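Local coordinates for cobalamin biosynthesis protein CobN (Mycobacterium tuberculosis, PDB 7C6O), which is the large, catalytic subunit of cobaltochelatase, which inserts cobalt into the corrin ring during cobalamin biosynthesis, at residues S394-L399 / D421-A426; G410-V415 / L503-Q508. All coordinates share one frame; numbering follows the deposited sequence.

Interaction 1: residues S394-L399 / D421-A426; sequences SAVALL and DALIHA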
# COMPACT_ATOMS: atom_id res chain seq x y z
N SER A 394 -8.42 -12.94 18.09
CA SER A 394 -7.27 -12.06 18.24
C SER A 394 -7.53 -10.97 19.27
O SER A 394 -6.64 -10.62 20.05
CB SER A 394 -6.91 -11.44 16.89
OG SER A 394 -6.55 -12.43 15.94
N ALA A 395 -8.75 -10.42 19.28
CA ALA A 395 -9.10 -9.42 20.27
C ALA A 395 -9.05 -10.00 21.68
O ALA A 395 -8.53 -9.36 22.61
CB ALA A 395 -10.49 -8.85 19.98
N VAL A 396 -9.60 -11.21 21.87
CA VAL A 396 -9.54 -11.85 23.18
C VAL A 396 -8.09 -12.04 23.61
O VAL A 396 -7.72 -11.69 24.74
CB VAL A 396 -10.30 -13.19 23.15
CG1 VAL A 396 -9.97 -14.02 24.39
CG2 VAL A 396 -11.80 -12.96 23.05
N ALA A 397 -7.26 -12.58 22.72
CA ALA A 397 -5.87 -12.84 23.07
C ALA A 397 -5.13 -11.54 23.39
O ALA A 397 -4.29 -11.51 24.29
CB ALA A 397 -5.17 -13.59 21.94
N LEU A 398 -5.44 -10.46 22.67
CA LEU A 398 -4.82 -9.18 22.96
C LEU A 398 -5.28 -8.65 24.32
O LEU A 398 -4.45 -8.19 25.12
CB LEU A 398 -5.15 -8.17 21.86
CG LEU A 398 -4.70 -6.73 22.13
CD1 LEU A 398 -3.19 -6.65 22.23
CD2 LEU A 398 -5.22 -5.79 21.05
N LEU A 399 -6.58 -8.71 24.59
CA LEU A 399 -7.10 -8.21 25.86
C LEU A 399 -6.56 -9.02 27.03
O LEU A 399 -6.26 -8.46 28.10
CB LEU A 399 -8.62 -8.22 25.84
CG LEU A 399 -9.22 -7.27 24.81
CD1 LEU A 399 -10.73 -7.42 24.68
CD2 LEU A 399 -8.85 -5.85 25.15
N ASP A 421 -16.64 -15.42 20.50
CA ASP A 421 -18.04 -15.18 20.15
C ASP A 421 -18.73 -14.32 21.20
O ASP A 421 -19.49 -13.40 20.86
CB ASP A 421 -18.79 -16.51 20.00
CG ASP A 421 -18.50 -17.20 18.68
OD1 ASP A 421 -17.66 -16.70 17.91
OD2 ASP A 421 -19.13 -18.25 18.42
N ALA A 422 -18.48 -14.59 22.48
CA ALA A 422 -19.10 -13.81 23.54
C ALA A 422 -18.68 -12.35 23.46
O ALA A 422 -19.50 -11.44 23.64
CB ALA A 422 -18.75 -14.39 24.91
N LEU A 423 -17.40 -12.10 23.18
CA LEU A 423 -16.91 -10.73 23.07
C LEU A 423 -17.56 -10.01 21.90
O LEU A 423 -18.09 -8.90 22.06
CB LEU A 423 -15.39 -10.72 22.93
CG LEU A 423 -14.76 -9.33 22.79
CD1 LEU A 423 -15.00 -8.51 24.06
CD2 LEU A 423 -13.28 -9.42 22.48
N ILE A 424 -17.54 -10.62 20.72
CA ILE A 424 -18.04 -9.94 19.54
C ILE A 424 -19.56 -9.78 19.61
O ILE A 424 -20.11 -8.77 19.16
CB ILE A 424 -17.59 -10.67 18.25
CG1 ILE A 424 -17.66 -9.73 17.05
CG2 ILE A 424 -18.39 -11.94 18.01
CD1 ILE A 424 -16.63 -8.62 17.09
N HIS A 425 -20.26 -10.76 20.20
CA HIS A 425 -21.70 -10.61 20.38
C HIS A 425 -22.02 -9.46 21.32
O HIS A 425 -22.97 -8.71 21.10
CB HIS A 425 -22.31 -11.91 20.91
CG HIS A 425 -22.29 -13.04 19.93
ND1 HIS A 425 -22.82 -14.28 20.21
CD2 HIS A 425 -21.79 -13.11 18.67
CE1 HIS A 425 -22.65 -15.07 19.17
NE2 HIS A 425 -22.03 -14.39 18.22
N ALA A 426 -21.22 -9.30 22.38
CA ALA A 426 -21.42 -8.19 23.30
C ALA A 426 -21.19 -6.85 22.60
O ALA A 426 -21.90 -5.87 22.87
CB ALA A 426 -20.49 -8.33 24.51
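Helical residues 394-399 and 421-426 pass each other almost at a right angle, 100° between their N-to-C directions, with the axes 9.9 Å apart and Val396 and Leu423 nearest at 7.5 Å between their CA atoms. One methyl group does the work from the second helix. Leu423 has CG anti to its backbone N (chi1 179°), and CD2 continues that extension, so this branch is sent straight at the neighbouring helix. There it settles among three side chains spaced i, i+1 and i+4: CD2 of Leu423 is 3.8 Å from CB of Ala395. Val396 presents CG2, the branch beside its own backbone N, and lies 3.9 Å from CD2 of Leu423 as the two side chains run past one another in opposite senses. Leu399 closes the third side slantwise, reaching the same methyl with CD1. The contact is wholly apolar and buried, and it joins two helices of the layer packed on the mixed sheet that contains strands 369-373 and 503-507: Ala395 also touches Phe373 of the first strand, while Leu423 touches Leu505 of the second. On the side away from the contact, Asp421 and His425 look to the C-terminal helices. Asp421 divides its carboxylate between Tyr1137 N and Ser1185 OG; His425 gives an edge-to-face pairing with Trp1188 and a hydrogen bond between NE2 and Ser1185 O.

Interaction 2: residues G410-V415 / L503-Q508; sequences GDLPGV and LVLMVQ
Leu412 dips from the loop onto the strand and meets Leu505 tip to tip, its CD1 methyl 3.9 Å from CD1 of Leu505. The same CD1 is more loosely set against Leu503, at 4.4 Å from that residue's CD2. Both strand leucines project from one face of strand 503-507, two residues apart, while Val504 between them points the other way. This strand lies between 369-373, its parallel neighbour, and 492-500, its antiparallel one; Leu412, the loop side chain that meets strand 503-507 within this contact, also reaches across to Leu498 and Ala500 of the antiparallel neighbour. A type II beta turn follows at once: Val415 N bonds to Leu412 O at 3.2 Å, with Pro413 and Gly414 at the corners, Gly414 having the positive phi (86°) that suits glycine there. The loose side is the loop's outer rim, where Gly410, Asp411 and Pro413 are exposed to solvent and make no apolar contact with the strand. Val415 turns back inward, its side chain packing on Leu399 of helix 391-405.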
# COMPACT_ATOMS: atom_id res chain seq x y z
N GLY A 410 -11.29 -4.28 32.57
CA GLY A 410 -12.64 -4.47 33.05
C GLY A 410 -13.05 -5.94 33.00
O GLY A 410 -12.23 -6.85 33.12
N ASP A 411 -14.36 -6.16 32.83
CA ASP A 411 -14.88 -7.52 32.76
C ASP A 411 -15.62 -7.74 31.45
O ASP A 411 -16.84 -7.96 31.43
CB ASP A 411 -15.80 -7.80 33.96
CG ASP A 411 -16.26 -9.24 34.01
OD1 ASP A 411 -15.43 -10.14 33.75
OD2 ASP A 411 -17.45 -9.47 34.33
N LEU A 412 -14.90 -7.65 30.34
CA LEU A 412 -15.52 -7.83 29.03
C LEU A 412 -15.91 -9.29 28.84
O LEU A 412 -15.13 -10.19 29.17
CB LEU A 412 -14.56 -7.39 27.93
CG LEU A 412 -14.27 -5.89 27.90
CD1 LEU A 412 -13.00 -5.59 27.12
CD2 LEU A 412 -15.46 -5.15 27.30
N PRO A 413 -17.11 -9.56 28.32
CA PRO A 413 -17.51 -10.94 28.07
C PRO A 413 -16.55 -11.61 27.10
O PRO A 413 -16.08 -11.00 26.13
CB PRO A 413 -18.91 -10.81 27.47
CG PRO A 413 -19.38 -9.45 27.88
CD PRO A 413 -18.15 -8.60 27.92
N GLY A 414 -16.22 -12.87 27.38
CA GLY A 414 -15.35 -13.64 26.54
C GLY A 414 -13.87 -13.49 26.82
O GLY A 414 -13.08 -14.34 26.40
N VAL A 415 -13.46 -12.42 27.52
CA VAL A 415 -12.05 -12.26 27.85
C VAL A 415 -11.65 -13.25 28.93
O VAL A 415 -10.72 -14.04 28.76
CB VAL A 415 -11.75 -10.81 28.27
CG1 VAL A 415 -10.31 -10.68 28.74
CG2 VAL A 415 -12.02 -9.86 27.11
N LEU A 503 -10.60 0.68 28.94
CA LEU A 503 -10.71 0.28 27.55
C LEU A 503 -12.07 0.69 27.00
O LEU A 503 -13.07 0.72 27.71
CB LEU A 503 -10.55 -1.23 27.40
CG LEU A 503 -9.17 -1.81 27.08
CD1 LEU A 503 -8.08 -1.18 27.91
CD2 LEU A 503 -9.24 -3.28 27.37
N VAL A 504 -12.09 1.00 25.71
CA VAL A 504 -13.34 1.15 24.97
C VAL A 504 -13.23 0.34 23.69
O VAL A 504 -12.23 0.44 22.97
CB VAL A 504 -13.68 2.63 24.68
CG1 VAL A 504 -12.57 3.31 23.90
CG2 VAL A 504 -15.00 2.73 23.93
N LEU A 505 -14.23 -0.50 23.44
CA LEU A 505 -14.34 -1.24 22.19
C LEU A 505 -15.45 -0.60 21.37
O LEU A 505 -16.57 -0.44 21.86
CB LEU A 505 -14.64 -2.72 22.45
CG LEU A 505 -13.43 -3.63 22.74
CD1 LEU A 505 -12.73 -3.24 24.04
CD2 LEU A 505 -13.84 -5.09 22.76
N MET A 506 -15.12 -0.20 20.15
CA MET A 506 -16.04 0.56 19.32
C MET A 506 -16.04 0.02 17.90
O MET A 506 -14.98 -0.29 17.35
CB MET A 506 -15.66 2.06 19.31
CG MET A 506 -16.59 2.94 18.49
SD MET A 506 -16.07 4.67 18.45
CE MET A 506 -16.44 5.16 20.13
N VAL A 507 -17.22 -0.11 17.33
CA VAL A 507 -17.33 -0.38 15.90
C VAL A 507 -17.08 0.92 15.16
O VAL A 507 -17.64 1.96 15.50
CB VAL A 507 -18.71 -0.97 15.56
CG1 VAL A 507 -18.80 -1.23 14.07
CG2 VAL A 507 -18.95 -2.24 16.35
N GLN A 508 -16.21 0.86 14.15
CA GLN A 508 -15.90 2.05 13.37
C GLN A 508 -17.19 2.64 12.81
O GLN A 508 -18.04 1.89 12.30
CB GLN A 508 -14.94 1.69 12.24
CG GLN A 508 -14.25 2.87 11.60
CD GLN A 508 -13.15 2.44 10.65
OE1 GLN A 508 -13.35 1.54 9.83
NE2 GLN A 508 -11.99 3.08 10.75

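In the fold
From the N terminus, the chain leaves strand 369-373, runs through helix 391-405, makes the loop holding 410-415, and enters helix 420-431; interaction 1 closes the connection between the two helices, with 21 residues between its segments. Interaction 2 begins inside that connection but ends at strand 503-507, with 87 residues between its segments, so the two contacts cross along the sequence. Their centres are about 7 Å apart and they touch directly: CD2 of Leu399 lies 3.4 Å from CD2 of Leu503, and CB of Leu423 lies 3.3 Å from O of Pro413. The helix pair and the loop between the helices thus pack together on strand 503-507, an internal strand of the mixed sheet.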